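PDB 6KBC: CghA from Chaetomium globosum, which belongs to the calycin clan as a two-domain protein built largely of antiparallel strands, with a pocket that holds the ligand WK1. Local coordinates for residues P5-D13 against P98-V109; V26-W37 against G225-M233. All blocks are in the same frame, centred on the assembly; numbering follows the deposited sequence.

Overall arrangement
Contacts 1 and 2 both lie within the N-terminal calycin-clan half of the chain, with their centres 14 Å apart. The chain runs 5-13, 26-37, 98-109, 225-233, so the two contacts interleave along the sequence. They meet through F34 and P35 of the 26-37 loop: F34 CE1 is 3.6 Å from F6 CB, and P35 CD is 3.6 Å from V102 CG1. Contact 1 is partly buried and contact 2 buried; the centre of contact 1 is about 22 Å, that of contact 2 about 13 Å, from the centre of the chain. Contact 2 reaches the ligand pocket, where the side chain of L231 is about 4 Å from the bound WK1.

Contact 1: residues P5-D13 against P98-V109; sequences PFISLLQGD and PVSVVTSDGPDV
F6 has CG anti to its carbonyl carbon (chi1 -64°), which swings the ring past S104 to the turn at 106-109. There V109 CB stands over one face of the F6 ring, 3.8 Å from its centroid, a CH-pi contact. CE2 lies 3.3 Å from G106 O; P107 O sits at the ring's edge. In L9, CG is anti to the backbone N (chi1 170°), and CD1 reaches across the strand pair to rest against V99 CG1 and V101 CB, 3.7 Å from each. Strands 6-10 and 99-105 run antiparallel, in a register set by hydrogen-bonded pairs F6-S104, S8-V102 and L10-S100. The S8 N bond to V102 O (2.9 Å) is nearly straight; the F6 N bond to S104 O is weak. I7 and L9 lie on the more exposed face with V101 and T103. The other face carries S8, L10, S100 and V102 into the interior, where R68 bonds to both S8 OG and S100 OG, and S8 OG also bonds to A38 O. On its far side strand 99-105 pairs with 113-119, while F34 and P35 of a loop and F77 of strand 77-85 pack beneath the buried face.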
ATOM      1  N   PRO A   5      18.168  11.300  19.656  1.00 61.36           N
ATOM      2  CA  PRO A   5      17.155  10.561  18.899  1.00 61.27           C
ATOM      3  C   PRO A   5      15.969  11.439  18.504  1.00 56.36           C
ATOM      4  O   PRO A   5      15.311  12.001  19.383  1.00 57.26           O
ATOM      5  CB  PRO A   5      16.718   9.480  19.885  1.00 60.43           C
ATOM      6  CG  PRO A   5      17.943   9.193  20.675  1.00 60.14           C
ATOM      7  CD  PRO A   5      18.762  10.472  20.721  1.00 69.77           C
ATOM      8  N   PHE A   6      15.696  11.567  17.208  1.00 55.12           N
ATOM      9  CA  PHE A   6      14.504  12.285  16.782  1.00 46.82           C
ATOM     10  C   PHE A   6      13.278  11.554  17.299  1.00 45.31           C
ATOM     11  O   PHE A   6      13.191  10.329  17.203  1.00 46.74           O
ATOM     12  CB  PHE A   6      14.444  12.396  15.264  1.00 47.33           C
ATOM     13  CG  PHE A   6      15.554  13.204  14.672  1.00 42.71           C
ATOM     14  CD1 PHE A   6      15.507  14.584  14.684  1.00 50.13           C
ATOM     15  CD2 PHE A   6      16.620  12.583  14.062  1.00 44.16           C
ATOM     16  CE1 PHE A   6      16.522  15.324  14.130  1.00 47.00           C
ATOM     17  CE2 PHE A   6      17.633  13.317  13.503  1.00 44.33           C
ATOM     18  CZ  PHE A   6      17.586  14.689  13.539  1.00 46.08           C
ATOM     19  N   ILE A   7      12.339  12.297  17.867  1.00 44.44           N
ATOM     20  CA  ILE A   7      11.175  11.698  18.503  1.00 47.14           C
ATOM     21  C   ILE A   7       9.927  12.471  18.097  1.00 48.80           C
ATOM     22  O   ILE A   7       9.859  13.695  18.258  1.00 50.20           O
ATOM     23  CB  ILE A   7      11.314  11.655  20.038  1.00 49.34           C
ATOM     24  CG1 ILE A   7      10.013  11.141  20.664  1.00 49.80           C
ATOM     25  CG2 ILE A   7      11.733  13.023  20.592  1.00 47.33           C
ATOM     26  CD1 ILE A   7      10.131  10.744  22.123  1.00 53.19           C
ATOM     27  N   SER A   8       8.948  11.755  17.551  1.00 46.08           N
ATOM     28  CA  SER A   8       7.603  12.271  17.340  1.00 42.57           C
ATOM     29  C   SER A   8       6.681  11.457  18.230  1.00 45.41           C
ATOM     30  O   SER A   8       6.410  10.286  17.942  1.00 46.78           O
ATOM     31  CB  SER A   8       7.190  12.170  15.872  1.00 46.60           C
ATOM     32  OG  SER A   8       5.813  12.461  15.725  1.00 44.24           O
ATOM     33  N   LEU A   9       6.205  12.064  19.314  1.00 47.26           N
ATOM     34  CA  LEU A   9       5.373  11.371  20.287  1.00 45.88           C
ATOM     35  C   LEU A   9       4.015  12.050  20.366  1.00 55.31           C
ATOM     36  O   LEU A   9       3.912  13.208  20.785  1.00 55.47           O
ATOM     37  CB  LEU A   9       6.051  11.327  21.657  1.00 50.58           C
ATOM     38  CG  LEU A   9       5.221  10.842  22.845  1.00 54.67           C
ATOM     39  CD1 LEU A   9       4.783   9.405  22.643  1.00 52.92           C
ATOM     40  CD2 LEU A   9       6.035  10.964  24.130  1.00 60.56           C
ATOM     41  N   LEU A  10       2.981  11.320  19.963  1.00 47.52           N
ATOM     42  CA  LEU A  10       1.606  11.789  19.944  1.00 48.80           C
ATOM     43  C   LEU A  10       0.803  10.914  20.888  1.00 51.47           C
ATOM     44  O   LEU A  10       0.725   9.696  20.701  1.00 51.73           O
ATOM     45  CB  LEU A  10       1.027  11.759  18.525  1.00 48.68           C
ATOM     46  CG  LEU A  10       1.559  12.722  17.460  1.00 50.47           C
ATOM     47  CD1 LEU A  10       2.981  12.447  17.114  1.00 52.32           C
ATOM     48  CD2 LEU A  10       0.717  12.575  16.203  1.00 47.17           C
ATOM     49  N   GLN A  11       0.213  11.542  21.898  1.00 51.54           N
ATOM     50  CA  GLN A  11      -0.404  10.859  23.023  1.00 52.83           C
ATOM     51  C   GLN A  11      -1.410  11.801  23.656  1.00 56.20           C
ATOM     52  O   GLN A  11      -1.415  13.005  23.389  1.00 58.36           O
ATOM     53  CB  GLN A  11       0.635  10.453  24.058  1.00 56.93           C
ATOM     54  CG  GLN A  11       1.203  11.668  24.754  1.00 59.58           C
ATOM     55  CD  GLN A  11       2.336  11.326  25.690  1.00 60.90           C
ATOM     56  OE1 GLN A  11       2.731  10.169  25.820  1.00 63.24           O
ATOM     57  NE2 GLN A  11       2.897  12.348  26.323  1.00 68.13           N
ATOM     58  N   GLY A  12      -2.250  11.243  24.520  1.00 59.37           N
ATOM     59  CA  GLY A  12      -3.140  12.138  25.223  1.00 61.15           C
ATOM     60  C   GLY A  12      -4.220  12.685  24.305  1.00 62.99           C
ATOM     61  O   GLY A  12      -4.590  12.079  23.297  1.00 58.71           O
ATOM     62  N   ASP A  13      -4.722  13.870  24.662  1.00 66.97           N
ATOM     63  CA  ASP A  13      -5.860  14.460  23.962  1.00 67.45           C
ATOM     64  C   ASP A  13      -5.573  15.857  23.426  1.00 66.78           C
ATOM     65  O   ASP A  13      -6.514  16.569  23.055  1.00 68.99           O
ATOM     66  CB  ASP A  13      -7.093  14.508  24.873  1.00 68.69           C
ATOM     67  CG  ASP A  13      -6.955  15.527  25.995  1.00 74.37           C
ATOM     68  OD1 ASP A  13      -5.915  15.538  26.692  1.00 70.90           O
ATOM     69  OD2 ASP A  13      -7.895  16.336  26.163  1.00 77.94           O
ATOM     70  N   PRO A  98      -3.966   4.747  21.998  1.00 48.85           N
ATOM     71  CA  PRO A  98      -3.830   6.160  22.377  1.00 48.31           C
ATOM     72  C   PRO A  98      -2.454   6.767  22.155  1.00 45.42           C
ATOM     73  O   PRO A  98      -2.329   7.994  22.245  1.00 47.22           O
ATOM     74  CB  PRO A  98      -4.163   6.133  23.878  1.00 52.73           C
ATOM     75  CG  PRO A  98      -3.680   4.799  24.322  1.00 53.00           C
ATOM     76  CD  PRO A  98      -3.973   3.859  23.175  1.00 49.21           C
ATOM     77  N   VAL A  99      -1.426   5.970  21.875  1.00 43.91           N
ATOM     78  CA  VAL A  99      -0.065   6.470  21.723  1.00 48.35           C
ATOM     79  C   VAL A  99       0.498   6.009  20.389  1.00 48.58           C
ATOM     80  O   VAL A  99       0.449   4.818  20.062  1.00 46.70           O
ATOM     81  CB  VAL A  99       0.861   6.007  22.866  1.00 48.13           C
ATOM     82  CG1 VAL A  99       2.208   6.693  22.753  1.00 50.44           C
ATOM     83  CG2 VAL A  99       0.243   6.310  24.212  1.00 51.32           C
ATOM     84  N   SER A 100       1.063   6.951  19.640  1.00 42.10           N
ATOM     85  CA  SER A 100       1.868   6.664  18.462  1.00 43.47           C
ATOM     86  C   SER A 100       3.174   7.417  18.585  1.00 42.74           C
ATOM     87  O   SER A 100       3.177   8.651  18.597  1.00 45.38           O
ATOM     88  CB  SER A 100       1.160   7.072  17.168  1.00 42.31           C
ATOM     89  OG  SER A 100       2.028   6.846  16.066  1.00 40.27           O
ATOM     90  N   VAL A 101       4.279   6.689  18.646  1.00 41.73           N
ATOM     91  CA  VAL A 101       5.590   7.309  18.734  1.00 41.77           C
ATOM     92  C   VAL A 101       6.480   6.744  17.642  1.00 40.93           C
ATOM     93  O   VAL A 101       6.539   5.526  17.442  1.00 41.35           O
ATOM     94  CB  VAL A 101       6.219   7.124  20.132  1.00 43.32           C
ATOM     95  CG1 VAL A 101       6.438   5.660  20.454  1.00 43.28           C
ATOM     96  CG2 VAL A 101       7.531   7.875  20.207  1.00 41.61           C
ATOM     97  N   VAL A 102       7.156   7.632  16.922  1.00 38.22           N
ATOM     98  CA  VAL A 102       8.148   7.244  15.931  1.00 38.28           C
ATOM     99  C   VAL A 102       9.459   7.919  16.288  1.00 42.57           C
ATOM    100  O   VAL A 102       9.497   9.132  16.520  1.00 43.03           O
ATOM    101  CB  VAL A 102       7.718   7.618  14.503  1.00 37.56           C
ATOM    102  CG1 VAL A 102       8.797   7.188  13.509  1.00 36.94           C
ATOM    103  CG2 VAL A 102       6.386   6.968  14.181  1.00 37.36           C
ATOM    104  N   THR A 103      10.524   7.132  16.337  1.00 40.29           N
ATOM    105  CA  THR A 103      11.853   7.635  16.613  1.00 39.62           C
ATOM    106  C   THR A 103      12.764   7.290  15.450  1.00 41.70           C
ATOM    107  O   THR A 103      12.601   6.255  14.802  1.00 44.30           O
ATOM    108  CB  THR A 103      12.409   7.041  17.908  1.00 42.75           C
ATOM    109  OG1 THR A 103      12.627   5.638  17.723  1.00 46.90           O
ATOM    110  CG2 THR A 103      11.429   7.245  19.051  1.00 40.31           C
ATOM    111  N   SER A 104      13.717   8.172  15.178  1.00 40.68           N
ATOM    112  CA  SER A 104      14.753   7.919  14.190  1.00 41.28           C
ATOM    113  C   SER A 104      16.099   8.123  14.870  1.00 46.33           C
ATOM    114  O   SER A 104      16.367   9.204  15.403  1.00 43.80           O
ATOM    115  CB  SER A 104      14.602   8.841  12.981  1.00 37.90           C
ATOM    116  OG  SER A 104      15.546   8.511  11.983  1.00 38.69           O
ATOM    117  N   ASP A 105      16.935   7.086  14.856  1.00 47.77           N
ATOM    118  CA  ASP A 105      18.222   7.093  15.545  1.00 47.72           C
ATOM    119  C   ASP A 105      19.324   7.480  14.572  1.00 48.49           C
ATOM    120  O   ASP A 105      19.542   6.789  13.572  1.00 50.57           O
ATOM    121  CB  ASP A 105      18.531   5.730  16.164  1.00 50.88           C
ATOM    122  CG  ASP A 105      17.581   5.363  17.280  1.00 54.70           C
ATOM    123  OD1 ASP A 105      16.986   6.281  17.890  1.00 59.55           O
ATOM    124  OD2 ASP A 105      17.439   4.152  17.556  1.00 64.71           O
ATOM    125  N   GLY A 106      20.039   8.552  14.891  1.00 50.97           N
ATOM    126  CA  GLY A 106      21.141   9.007  14.079  1.00 50.16           C
ATOM    127  C   GLY A 106      21.041  10.499  13.852  1.00 48.16           C
ATOM    128  O   GLY A 106      20.009  11.116  14.129  1.00 49.42           O
ATOM    129  N   PRO A 107      22.114  11.112  13.344  1.00 44.88           N
ATOM    130  CA  PRO A 107      22.068  12.564  13.120  1.00 51.91           C
ATOM    131  C   PRO A 107      21.185  12.970  11.948  1.00 51.10           C
ATOM    132  O   PRO A 107      20.641  14.082  11.962  1.00 51.97           O
ATOM    133  CB  PRO A 107      23.542  12.921  12.878  1.00 46.62           C
ATOM    134  CG  PRO A 107      24.105  11.681  12.249  1.00 48.14           C
ATOM    135  CD  PRO A 107      23.419  10.536  12.969  1.00 45.30           C
ATOM    136  N   ASP A 108      21.005  12.097  10.949  1.00 47.19           N
ATOM    137  CA  ASP A 108      20.290  12.420   9.714  1.00 44.41           C
ATOM    138  C   ASP A 108      18.851  11.906   9.805  1.00 43.26           C
ATOM    139  O   ASP A 108      18.616  10.695   9.758  1.00 42.93           O
ATOM    140  CB  ASP A 108      21.021  11.813   8.517  1.00 43.49           C
ATOM    141  CG  ASP A 108      20.494  12.313   7.190  1.00 43.66           C
ATOM    142  OD1 ASP A 108      19.386  12.890   7.163  1.00 46.44           O
ATOM    143  OD2 ASP A 108      21.187  12.119   6.170  1.00 43.50           O
ATOM    144  N   VAL A 109      17.888  12.831   9.889  1.00 43.05           N
ATOM    145  CA  VAL A 109      16.489  12.461  10.104  1.00 44.37           C
ATOM    146  C   VAL A 109      15.915  11.700   8.907  1.00 41.45           C
ATOM    147  O   VAL A 109      14.851  11.076   9.021  1.00 41.26           O
ATOM    148  CB  VAL A 109      15.639  13.716  10.401  1.00 42.15           C
ATOM    149  CG1 VAL A 109      15.607  14.656   9.188  1.00 43.20           C
ATOM    150  CG2 VAL A 109      14.246  13.361  10.882  1.00 40.80           C
TER
HETATM  151  O   HOH W   1      -4.604   9.588  22.758  1.00 53.92           O

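Contact 2: residues V26-W37 against G225-M233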
ATOM      1  N   VAL A  26       9.284  16.830   1.625  1.00 40.63           N
ATOM      2  CA  VAL A  26       9.861  15.606   1.087  1.00 37.11           C
ATOM      3  C   VAL A  26      11.373  15.695   1.166  1.00 41.00           C
ATOM      4  O   VAL A  26      11.976  16.699   0.766  1.00 38.85           O
ATOM      5  CB  VAL A  26       9.419  15.379  -0.365  1.00 37.94           C
ATOM      6  CG1 VAL A  26      10.096  14.128  -0.925  1.00 38.26           C
ATOM      7  CG2 VAL A  26       7.908  15.270  -0.466  1.00 36.15           C
ATOM      8  N   ILE A  27      11.998  14.635   1.659  1.00 36.30           N
ATOM      9  CA  ILE A  27      13.449  14.491   1.640  1.00 36.80           C
ATOM     10  C   ILE A  27      13.813  13.636   0.440  1.00 37.22           C
ATOM     11  O   ILE A  27      13.429  12.454   0.398  1.00 39.55           O
ATOM     12  CB  ILE A  27      13.975  13.868   2.940  1.00 37.18           C
ATOM     13  CG1 ILE A  27      13.466  14.657   4.147  1.00 38.29           C
ATOM     14  CG2 ILE A  27      15.496  13.775   2.903  1.00 39.11           C
ATOM     15  CD1 ILE A  27      13.623  13.931   5.472  1.00 38.53           C
ATOM     16  N   PRO A  28      14.538  14.159  -0.546  1.00 34.37           N
ATOM     17  CA  PRO A  28      14.972  13.326  -1.667  1.00 36.17           C
ATOM     18  C   PRO A  28      15.838  12.167  -1.205  1.00 40.26           C
ATOM     19  O   PRO A  28      16.552  12.250  -0.201  1.00 35.91           O
ATOM     20  CB  PRO A  28      15.770  14.293  -2.547  1.00 36.62           C
ATOM     21  CG  PRO A  28      16.137  15.423  -1.649  1.00 39.12           C
ATOM     22  CD  PRO A  28      15.018  15.546  -0.662  1.00 38.53           C
ATOM     23  N   ASN A  29      15.759  11.075  -1.965  1.00 34.00           N
ATOM     24  CA  ASN A  29      16.572   9.877  -1.755  1.00 38.76           C
ATOM     25  C   ASN A  29      16.484   9.359  -0.319  1.00 36.34           C
ATOM     26  O   ASN A  29      17.477   8.935   0.276  1.00 39.00           O
ATOM     27  CB  ASN A  29      18.025  10.135  -2.132  1.00 39.72           C
ATOM     28  CG  ASN A  29      18.788   8.862  -2.362  1.00 44.10           C
ATOM     29  OD1 ASN A  29      18.263   7.898  -2.946  1.00 39.17           O
ATOM     30  ND2 ASN A  29      20.030   8.835  -1.901  1.00 44.08           N
ATOM     31  N   SER A  30      15.280   9.355   0.236  1.00 34.96           N
ATOM     32  CA  SER A  30      15.075   8.909   1.604  1.00 34.64           C
ATOM     33  C   SER A  30      13.763   8.151   1.709  1.00 35.67           C
ATOM     34  O   SER A  30      12.802   8.438   0.989  1.00 32.87           O
ATOM     35  CB  SER A  30      15.077  10.101   2.570  1.00 32.89           C
ATOM     36  OG  SER A  30      14.516   9.772   3.823  1.00 32.90           O
ATOM     37  N   GLY A  31      13.735   7.178   2.621  1.00 32.58           N
ATOM     38  CA  GLY A  31      12.483   6.552   2.994  1.00 29.73           C
ATOM     39  C   GLY A  31      11.468   7.519   3.559  1.00 35.83           C
ATOM     40  O   GLY A  31      10.267   7.221   3.548  1.00 28.67           O
ATOM     41  N   ASN A  32      11.917   8.677   4.055  1.00 33.51           N
ATOM     42  CA  ASN A  32      11.019   9.674   4.637  1.00 30.45           C
ATOM     43  C   ASN A  32      10.197   9.093   5.777  1.00 31.98           C
ATOM     44  O   ASN A  32       9.063   9.509   6.011  1.00 32.42           O
ATOM     45  CB  ASN A  32      10.094  10.287   3.580  1.00 32.43           C
ATOM     46  CG  ASN A  32      10.776  11.358   2.759  1.00 32.73           C
ATOM     47  OD1 ASN A  32      10.622  12.553   3.035  1.00 35.90           O
ATOM     48  ND2 ASN A  32      11.519  10.947   1.746  1.00 30.98           N
ATOM     49  N   LEU A  33      10.769   8.134   6.500  1.00 29.17           N
ATOM     50  CA  LEU A  33       9.985   7.369   7.461  1.00 31.32           C
ATOM     51  C   LEU A  33       9.616   8.184   8.688  1.00 31.84           C
ATOM     52  O   LEU A  33       8.625   7.870   9.361  1.00 34.26           O
ATOM     53  CB  LEU A  33      10.758   6.116   7.884  1.00 32.86           C
ATOM     54  CG  LEU A  33      10.980   5.142   6.734  1.00 32.41           C
ATOM     55  CD1 LEU A  33      11.763   3.910   7.204  1.00 32.64           C
ATOM     56  CD2 LEU A  33       9.624   4.774   6.122  1.00 32.58           C
ATOM     57  N   PHE A  34      10.398   9.204   9.017  1.00 34.17           N
ATOM     58  CA  PHE A  34      10.053  10.018  10.171  1.00 35.68           C
ATOM     59  C   PHE A  34       8.811  10.857   9.867  1.00 33.96           C
ATOM     60  O   PHE A  34       8.676  11.390   8.761  1.00 36.35           O
ATOM     61  CB  PHE A  34      11.224  10.918  10.568  1.00 39.68           C
ATOM     62  CG  PHE A  34      11.048  11.561  11.912  1.00 41.76           C
ATOM     63  CD1 PHE A  34      11.266  10.833  13.075  1.00 40.04           C
ATOM     64  CD2 PHE A  34      10.636  12.880  12.017  1.00 43.01           C
ATOM     65  CE1 PHE A  34      11.095  11.417  14.322  1.00 40.99           C
ATOM     66  CE2 PHE A  34      10.462  13.469  13.261  1.00 44.96           C
ATOM     67  CZ  PHE A  34      10.691  12.738  14.411  1.00 42.97           C
ATOM     68  N   PRO A  35       7.882  10.976  10.815  1.00 36.22           N
ATOM     69  CA  PRO A  35       6.611  11.650  10.528  1.00 36.23           C
ATOM     70  C   PRO A  35       6.808  13.072  10.024  1.00 40.56           C
ATOM     71  O   PRO A  35       7.709  13.793  10.464  1.00 38.67           O
ATOM     72  CB  PRO A  35       5.890  11.633  11.878  1.00 36.81           C
ATOM     73  CG  PRO A  35       6.464  10.463  12.589  1.00 35.43           C
ATOM     74  CD  PRO A  35       7.896  10.380  12.162  1.00 35.76           C
ATOM     75  N   LYS A  36       5.945  13.468   9.085  1.00 39.83           N
ATOM     76  CA  LYS A  36       5.968  14.815   8.534  1.00 39.47           C
ATOM     77  C   LYS A  36       5.226  15.805   9.415  1.00 35.30           C
ATOM     78  O   LYS A  36       5.430  17.015   9.272  1.00 38.69           O
ATOM     79  CB  LYS A  36       5.372  14.810   7.123  1.00 38.51           C
ATOM     80  CG  LYS A  36       6.170  13.949   6.144  1.00 35.28           C
ATOM     81  CD  LYS A  36       7.628  14.363   6.111  1.00 40.11           C
ATOM     82  CE  LYS A  36       8.416  13.513   5.152  1.00 38.11           C
ATOM     83  NZ  LYS A  36       9.867  13.858   5.124  1.00 35.42           N
ATOM     84  N   TRP A  37       4.359  15.319  10.299  1.00 35.74           N
ATOM     85  CA  TRP A  37       3.750  16.114  11.365  1.00 42.14           C
ATOM     86  C   TRP A  37       4.351  15.618  12.679  1.00 42.78           C
ATOM     87  O   TRP A  37       3.771  14.790  13.383  1.00 44.51           O
ATOM     88  CB  TRP A  37       2.223  16.007  11.336  1.00 41.11           C
ATOM     89  CG  TRP A  37       1.626  16.821  10.227  1.00 45.96           C
ATOM     90  CD1 TRP A  37       1.191  18.115  10.300  1.00 44.33           C
ATOM     91  CD2 TRP A  37       1.474  16.424   8.857  1.00 43.10           C
ATOM     92  NE1 TRP A  37       0.750  18.535   9.071  1.00 45.47           N
ATOM     93  CE2 TRP A  37       0.913  17.518   8.166  1.00 44.61           C
ATOM     94  CE3 TRP A  37       1.745  15.244   8.150  1.00 43.76           C
ATOM     95  CZ2 TRP A  37       0.614  17.469   6.802  1.00 45.74           C
ATOM     96  CZ3 TRP A  37       1.441  15.193   6.788  1.00 39.82           C
ATOM     97  CH2 TRP A  37       0.884  16.301   6.132  1.00 43.36           C
ATOM     98  N   GLY A 225       6.479  -5.618   0.751  1.00 27.33           N
ATOM     99  CA  GLY A 225       7.204  -4.353   0.677  1.00 25.25           C
ATOM    100  C   GLY A 225       6.791  -3.432   1.785  1.00 25.88           C
ATOM    101  O   GLY A 225       5.917  -3.783   2.558  1.00 22.86           O
ATOM    102  N   MET A 226       7.434  -2.282   1.819  1.00 23.39           N
ATOM    103  CA  MET A 226       7.125  -1.242   2.805  1.00 24.20           C
ATOM    104  C   MET A 226       6.745   0.005   2.012  1.00 25.54           C
ATOM    105  O   MET A 226       7.493   0.385   1.151  1.00 23.46           O
ATOM    106  CB  MET A 226       8.321  -0.975   3.710  1.00 27.18           C
ATOM    107  CG  MET A 226       7.952  -0.186   4.921  1.00 32.48           C
ATOM    108  SD  MET A 226       8.046   1.542   4.568  1.00 36.16           S
ATOM    109  CE  MET A 226       6.987   2.214   5.836  1.00 30.46           C
ATOM    110  N   ASP A 227       5.543   0.507   2.245  1.00 23.11           N
ATOM    111  CA  ASP A 227       5.029   1.702   1.542  1.00 24.08           C
ATOM    112  C   ASP A 227       4.911   2.838   2.553  1.00 25.37           C
ATOM    113  O   ASP A 227       4.553   2.583   3.666  1.00 25.81           O
ATOM    114  CB  ASP A 227       3.703   1.436   0.841  1.00 22.36           C
ATOM    115  CG  ASP A 227       3.787   0.484  -0.337  1.00 25.68           C
ATOM    116  OD1 ASP A 227       4.584  -0.406  -0.309  1.00 26.54           O
ATOM    117  OD2 ASP A 227       3.045   0.666  -1.256  1.00 26.99           O
ATOM    118  N   ARG A 228       5.151   4.046   2.090  1.00 26.45           N
ATOM    119  CA  ARG A 228       5.143   5.219   2.954  1.00 24.66           C
ATOM    120  C   ARG A 228       4.314   6.295   2.286  1.00 24.22           C
ATOM    121  O   ARG A 228       4.504   6.575   1.100  1.00 26.04           O
ATOM    122  CB  ARG A 228       6.566   5.720   3.213  1.00 26.98           C
ATOM    123  CG  ARG A 228       6.663   7.059   3.919  1.00 28.74           C
ATOM    124  CD  ARG A 228       6.090   7.036   5.318  1.00 29.94           C
ATOM    125  NE  ARG A 228       6.537   8.223   6.048  1.00 32.41           N
ATOM    126  CZ  ARG A 228       5.737   9.101   6.649  1.00 32.37           C
ATOM    127  NH1 ARG A 228       4.423   8.950   6.633  1.00 31.78           N
ATOM    128  NH2 ARG A 228       6.263  10.142   7.284  1.00 36.59           N
ATOM    129  N   SER A 229       3.407   6.896   3.047  1.00 26.61           N
ATOM    130  CA  SER A 229       2.500   7.886   2.503  1.00 27.39           C
ATOM    131  C   SER A 229       2.264   8.988   3.522  1.00 30.46           C
ATOM    132  O   SER A 229       2.298   8.758   4.736  1.00 30.30           O
ATOM    133  CB  SER A 229       1.165   7.261   2.117  1.00 26.22           C
ATOM    134  OG  SER A 229       0.221   8.244   1.704  1.00 27.61           O
ATOM    135  N   TRP A 230       2.020  10.190   3.010  1.00 27.92           N
ATOM    136  CA  TRP A 230       1.454  11.246   3.840  1.00 32.80           C
ATOM    137  C   TRP A 230       0.737  12.251   2.948  1.00 31.07           C
ATOM    138  O   TRP A 230       1.153  12.505   1.816  1.00 29.49           O
ATOM    139  CB  TRP A 230       2.531  11.920   4.698  1.00 29.92           C
ATOM    140  CG  TRP A 230       3.511  12.744   3.931  1.00 30.51           C
ATOM    141  CD1 TRP A 230       3.448  14.088   3.692  1.00 31.91           C
ATOM    142  CD2 TRP A 230       4.728  12.286   3.329  1.00 29.27           C
ATOM    143  NE1 TRP A 230       4.548  14.490   2.968  1.00 29.92           N
ATOM    144  CE2 TRP A 230       5.342  13.401   2.727  1.00 29.59           C
ATOM    145  CE3 TRP A 230       5.347  11.038   3.224  1.00 28.31           C
ATOM    146  CZ2 TRP A 230       6.548  13.305   2.036  1.00 30.65           C
ATOM    147  CZ3 TRP A 230       6.538  10.947   2.546  1.00 30.81           C
ATOM    148  CH2 TRP A 230       7.129  12.072   1.960  1.00 31.47           C
ATOM    149  N   LEU A 231      -0.351  12.805   3.476  1.00 31.84           N
ATOM    150  CA  LEU A 231      -1.214  13.762   2.793  1.00 38.13           C
ATOM    151  C   LEU A 231      -1.635  14.811   3.810  1.00 39.58           C
ATOM    152  O   LEU A 231      -2.009  14.452   4.936  1.00 39.80           O
ATOM    153  CB  LEU A 231      -2.479  13.099   2.239  1.00 35.30           C
ATOM    154  CG  LEU A 231      -2.396  12.259   0.990  1.00 41.27           C
ATOM    155  CD1 LEU A 231      -1.976  10.840   1.377  1.00 36.62           C
ATOM    156  CD2 LEU A 231      -3.776  12.271   0.343  1.00 35.32           C
ATOM    157  N   PRO A 232      -1.617  16.093   3.449  1.00 38.61           N
ATOM    158  CA  PRO A 232      -2.123  17.133   4.356  1.00 36.66           C
ATOM    159  C   PRO A 232      -3.611  17.407   4.218  1.00 40.70           C
ATOM    160  O   PRO A 232      -4.120  18.302   4.896  1.00 42.89           O
ATOM    161  CB  PRO A 232      -1.310  18.362   3.930  1.00 42.59           C
ATOM    162  CG  PRO A 232      -1.099  18.158   2.474  1.00 40.23           C
ATOM    163  CD  PRO A 232      -0.956  16.665   2.264  1.00 39.09           C
ATOM    164  N   MET A 233      -4.266  16.661   3.327  1.00 39.20           N
ATOM    165  CA  MET A 233      -5.717  16.805   3.072  1.00 41.34           C
ATOM    166  C   MET A 233      -6.405  15.448   3.199  1.00 40.54           C
ATOM    167  O   MET A 233      -5.750  14.439   3.041  1.00 39.78           O
ATOM    168  CB  MET A 233      -5.985  17.405   1.691  1.00 44.88           C
ATOM    169  CG  MET A 233      -5.836  16.440   0.537  1.00 42.59           C
ATOM    170  SD  MET A 233      -4.164  16.012   0.110  1.00 46.67           S
ATOM    171  CE  MET A 233      -3.570  17.465  -0.729  1.00 43.04           C
TER
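W230 presents one indole face to K36 like a flat plate. CG of the lysine presses on the five-membered ring, 3.4 Å from its centroid and 3° off the normal, and CE continues over the six-membered ring. The bend at chi2 (-55°) lays the lysine chain along the indole and delivers NZ to N32 OD1, a bond of 2.6 Å in the carbonyl plane. NZ also bonds to A25 O. V26 CG2 plugs the rim of the indole at CZ2 (3.5 Å), and N32 abuts CZ3 and CH2. R228 fills the hollow of the bent 31-36 backbone: the NE/NH2 side of its guanidinium grips the single atom N32 O, NE at 2.8 Å from above the carbonyl plane and NH2 at 3.1 Å nearly in line with the C=O, while NH2 makes a weak bond to F34 O. W230 CE3 covers one guanidinium face, and E47 forms a salt bridge with NH2, probably easing the nearness of the K36 charge. At one end L33 CD2 fits against M226 CE (3.7 Å). At the other, W37 meets the five-membered ring of W230 rim to rim, planes at 71°, and its edge touches P232 CB (3.6 Å). The whole is a buried loop packed across strand 223-231 in a calycin-clan domain; from that strand L231, its side chain pointing away from the loop, touches WK1 in the ligand pocket.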